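Local structure of copper-containing nitrite reductase (Hyphomicrobium denitrificans 1NES1, 6TFO) at residues 197-206 with 253-261. The protein probably catalyses the reduction of nitrite to nitric oxide, using copper centres that take electrons from a cytochrome c. Residues are numbered along the deposited sequence; the frame is centred on the assembly and turned at random.
Sequences GPFLRVRVGD and ALVPGIFVY
Y261 reaches across to the backbone of P198, its hydroxyl OH giving a hydrogen bond of 2.5 Å to P198 O, which sits at the ring's edge and in its plane. At the far end, two backbone bonds clasp A253: G205 N donates to A253 O at 2.8 Å, and A253 N donates to D206 O at 3.0 Å. These fall on a type II turn from R203 to D206, where D206 OD2 accepts a hydrogen bond from R203 N, above the carboxylate plane, and forms a salt bridge with R162. Both segments belong to one cupredoxin-type β-sandwich domain of the multicopper oxidase family; strand 277-283 runs between strands 200-203 and 257-262, so the two strands do not pair directly. With CG between backbone N and carbonyl carbon (chi1 71°), the Y261 ring stands against strand 200-203, and L200 CD1 lies over one face as a CH-pi contact, 4.2 Å from the centroid. A leucine in place of Y261 would probably leave P198 O without its hydroxyl donor and L200 without an aromatic face. Near the turn, V204 CG2 packs 4.0 Å from P256 CD, while V202 CG2 meets A253 CB at 4.1 Å. F199 CZ touches I258 CD1 obliquely, and F355 abuts both residues.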
loop_
_atom_site.group_PDB
_atom_site.type_symbol
_atom_site.label_atom_id
_atom_site.label_comp_id
_atom_site.label_asym_id
_atom_site.label_seq_id
_atom_site.Cartn_x
_atom_site.Cartn_y
_atom_site.Cartn_z
ATOM N N GLY C 197 29.304 -27.101 20.165
ATOM C CA GLY C 197 29.684 -28.526 20.135
ATOM C C GLY C 197 30.712 -28.865 21.216
ATOM O O GLY C 197 31.138 -27.997 21.980
ATOM N N PRO C 198 31.106 -30.152 21.352
ATOM C CA PRO C 198 32.084 -30.547 22.364
ATOM C C PRO C 198 33.374 -29.732 22.233
ATOM O O PRO C 198 33.753 -29.449 21.114
ATOM C CB PRO C 198 32.313 -32.036 22.071
ATOM C CG PRO C 198 31.005 -32.474 21.450
ATOM C CD PRO C 198 30.597 -31.299 20.588
ATOM N N PHE C 199 33.966 -29.341 23.365
ATOM C CA PHE C 199 35.333 -28.760 23.449
ATOM C C PHE C 199 36.359 -29.882 23.202
ATOM O O PHE C 199 36.447 -30.812 23.997
ATOM C CB PHE C 199 35.559 -28.070 24.800
ATOM C CG PHE C 199 36.804 -27.223 24.872
ATOM C CD1 PHE C 199 38.053 -27.806 25.055
ATOM C CD2 PHE C 199 36.723 -25.842 24.762
ATOM C CE1 PHE C 199 39.193 -27.019 25.122
ATOM C CE2 PHE C 199 37.865 -25.059 24.830
ATOM C CZ PHE C 199 39.097 -25.648 25.010
ATOM N N LEU C 200 37.065 -29.816 22.083
ATOM C CA LEU C 200 38.097 -30.809 21.700
ATOM C C LEU C 200 39.465 -30.276 22.143
ATOM O O LEU C 200 39.793 -29.106 21.854
ATOM C CB LEU C 200 38.033 -31.041 20.193
ATOM C CG LEU C 200 36.651 -31.399 19.651
ATOM C CD1 LEU C 200 36.701 -31.564 18.135
ATOM C CD2 LEU C 200 36.123 -32.667 20.313
ATOM N N ARG C 201 40.206 -31.103 22.877
ATOM C CA ARG C 201 41.497 -30.738 23.523
ATOM C C ARG C 201 42.509 -31.830 23.175
ATOM O O ARG C 201 42.307 -32.998 23.575
ATOM C CB ARG C 201 41.313 -30.593 25.037
ATOM C CG ARG C 201 42.397 -29.761 25.703
ATOM C CD ARG C 201 41.972 -29.310 27.085
ATOM N NE ARG C 201 42.890 -28.322 27.654
ATOM C CZ ARG C 201 42.574 -27.440 28.604
ATOM N NH1 ARG C 201 41.347 -27.371 29.094
ATOM N NH2 ARG C 201 43.492 -26.603 29.040
ATOM N N VAL C 202 43.505 -31.470 22.382
ATOM C CA VAL C 202 44.633 -32.357 22.008
ATOM C C VAL C 202 45.951 -31.601 22.251
ATOM O O VAL C 202 45.928 -30.403 22.665
ATOM C CB VAL C 202 44.479 -32.828 20.549
ATOM C CG1 VAL C 202 43.189 -33.618 20.371
ATOM C CG2 VAL C 202 44.572 -31.673 19.549
ATOM N N ARG C 203 47.067 -32.299 22.048
ATOM C CA ARG C 203 48.438 -31.758 22.175
ATOM C C ARG C 203 48.974 -31.611 20.748
ATOM O O ARG C 203 48.654 -32.484 19.924
ATOM C CB ARG C 203 49.225 -32.731 23.055
ATOM C CG ARG C 203 50.703 -32.409 23.181
ATOM C CD ARG C 203 51.495 -33.693 23.385
ATOM N NE ARG C 203 52.830 -33.410 23.894
ATOM C CZ ARG C 203 53.865 -33.020 23.146
ATOM N NH1 ARG C 203 53.762 -32.906 21.831
ATOM N NH2 ARG C 203 55.024 -32.769 23.722
ATOM N N VAL C 204 49.723 -30.551 20.435
ATOM C CA VAL C 204 50.390 -30.430 19.103
ATOM C C VAL C 204 51.173 -31.724 18.860
ATOM O O VAL C 204 51.677 -32.326 19.854
ATOM C CB VAL C 204 51.274 -29.176 18.966
ATOM C CG1 VAL C 204 52.452 -29.156 19.945
ATOM C CG2 VAL C 204 51.739 -28.993 17.524
ATOM N N GLY C 205 51.239 -32.159 17.599
ATOM C CA GLY C 205 51.878 -33.431 17.209
ATOM C C GLY C 205 50.917 -34.607 17.239
ATOM O O GLY C 205 51.184 -35.576 16.509
ATOM N N ASP C 206 49.835 -34.539 18.022
ATOM C CA ASP C 206 48.806 -35.611 18.080
ATOM C C ASP C 206 48.285 -35.924 16.669
ATOM O O ASP C 206 48.257 -35.015 15.813
ATOM C CB ASP C 206 47.644 -35.247 19.000
ATOM C CG ASP C 206 47.952 -35.429 20.471
ATOM O OD1 ASP C 206 48.985 -36.018 20.757
ATOM O OD2 ASP C 206 47.145 -34.979 21.313
ATOM N N ALA C 253 47.470 -32.650 14.179
ATOM C CA ALA C 253 47.419 -31.325 14.827
ATOM C C ALA C 253 48.818 -30.691 14.751
ATOM O O ALA C 253 49.590 -30.850 15.696
ATOM C CB ALA C 253 46.916 -31.466 16.247
ATOM N N LEU C 254 49.122 -30.013 13.643
ATOM C CA LEU C 254 50.471 -29.474 13.335
ATOM C C LEU C 254 50.729 -28.173 14.092
ATOM O O LEU C 254 51.902 -27.817 14.223
ATOM C CB LEU C 254 50.593 -29.204 11.833
ATOM C CG LEU C 254 50.504 -30.427 10.927
ATOM C CD1 LEU C 254 50.602 -30.031 9.459
ATOM C CD2 LEU C 254 51.576 -31.455 11.281
ATOM N N VAL C 255 49.699 -27.443 14.504
ATOM C CA VAL C 255 49.897 -26.048 14.997
ATOM C C VAL C 255 49.127 -25.849 16.286
ATOM O O VAL C 255 47.949 -26.160 16.349
ATOM C CB VAL C 255 49.469 -25.013 13.953
ATOM C CG1 VAL C 255 49.761 -23.606 14.447
ATOM C CG2 VAL C 255 50.119 -25.288 12.600
ATOM N N PRO C 256 49.776 -25.352 17.358
ATOM C CA PRO C 256 49.068 -25.009 18.581
ATOM C C PRO C 256 48.255 -23.732 18.346
ATOM O O PRO C 256 48.670 -22.881 17.559
ATOM C CB PRO C 256 50.164 -24.746 19.627
ATOM C CG PRO C 256 51.462 -25.125 18.952
ATOM C CD PRO C 256 51.215 -25.065 17.461
ATOM N N GLY C 257 47.139 -23.636 19.058
ATOM C CA GLY C 257 46.109 -22.610 18.845
ATOM C C GLY C 257 44.770 -23.015 19.429
ATOM O O GLY C 257 44.597 -24.197 19.797
ATOM N N ILE C 258 43.878 -22.035 19.552
ATOM C CA ILE C 258 42.458 -22.220 19.959
ATOM C C ILE C 258 41.618 -21.997 18.688
ATOM O O ILE C 258 41.563 -20.879 18.163
ATOM C CB ILE C 258 42.108 -21.332 21.174
ATOM C CG1 ILE C 258 40.657 -21.537 21.610
ATOM C CG2 ILE C 258 42.445 -19.862 20.942
ATOM C CD1 ILE C 258 40.355 -22.937 22.058
ATOM N N PHE C 259 41.095 -23.082 18.132
ATOM C CA PHE C 259 40.535 -23.121 16.759
ATOM C C PHE C 259 39.015 -23.292 16.830
ATOM O O PHE C 259 38.543 -24.170 17.583
ATOM C CB PHE C 259 41.200 -24.250 15.969
ATOM C CG PHE C 259 42.677 -24.042 15.766
ATOM C CD1 PHE C 259 43.139 -23.102 14.857
ATOM C CD2 PHE C 259 43.603 -24.768 16.497
ATOM C CE1 PHE C 259 44.497 -22.903 14.670
ATOM C CE2 PHE C 259 44.962 -24.568 16.313
ATOM C CZ PHE C 259 45.407 -23.630 15.406
ATOM N N VAL C 260 38.251 -22.486 16.092
ATOM C CA VAL C 260 36.805 -22.808 15.920
ATOM C C VAL C 260 36.754 -23.924 14.875
ATOM O O VAL C 260 37.592 -23.910 13.946
ATOM C CB VAL C 260 35.874 -21.615 15.615
ATOM C CG1 VAL C 260 36.558 -20.256 15.655
ATOM C CG2 VAL C 260 35.062 -21.814 14.340
ATOM N N TYR C 261 35.929 -24.932 15.137
ATOM C CA TYR C 261 35.461 -25.905 14.119
ATOM C C TYR C 261 33.963 -25.638 13.898
ATOM O O TYR C 261 33.285 -25.071 14.816
ATOM C CB TYR C 261 35.776 -27.341 14.537
ATOM C CG TYR C 261 34.959 -27.900 15.678
ATOM C CD1 TYR C 261 35.355 -27.734 16.994
ATOM C CD2 TYR C 261 33.795 -28.626 15.440
ATOM C CE1 TYR C 261 34.615 -28.257 18.042
ATOM C CE2 TYR C 261 33.048 -29.159 16.482
ATOM C CZ TYR C 261 33.466 -28.983 17.791
ATOM O OH TYR C 261 32.751 -29.496 18.842
#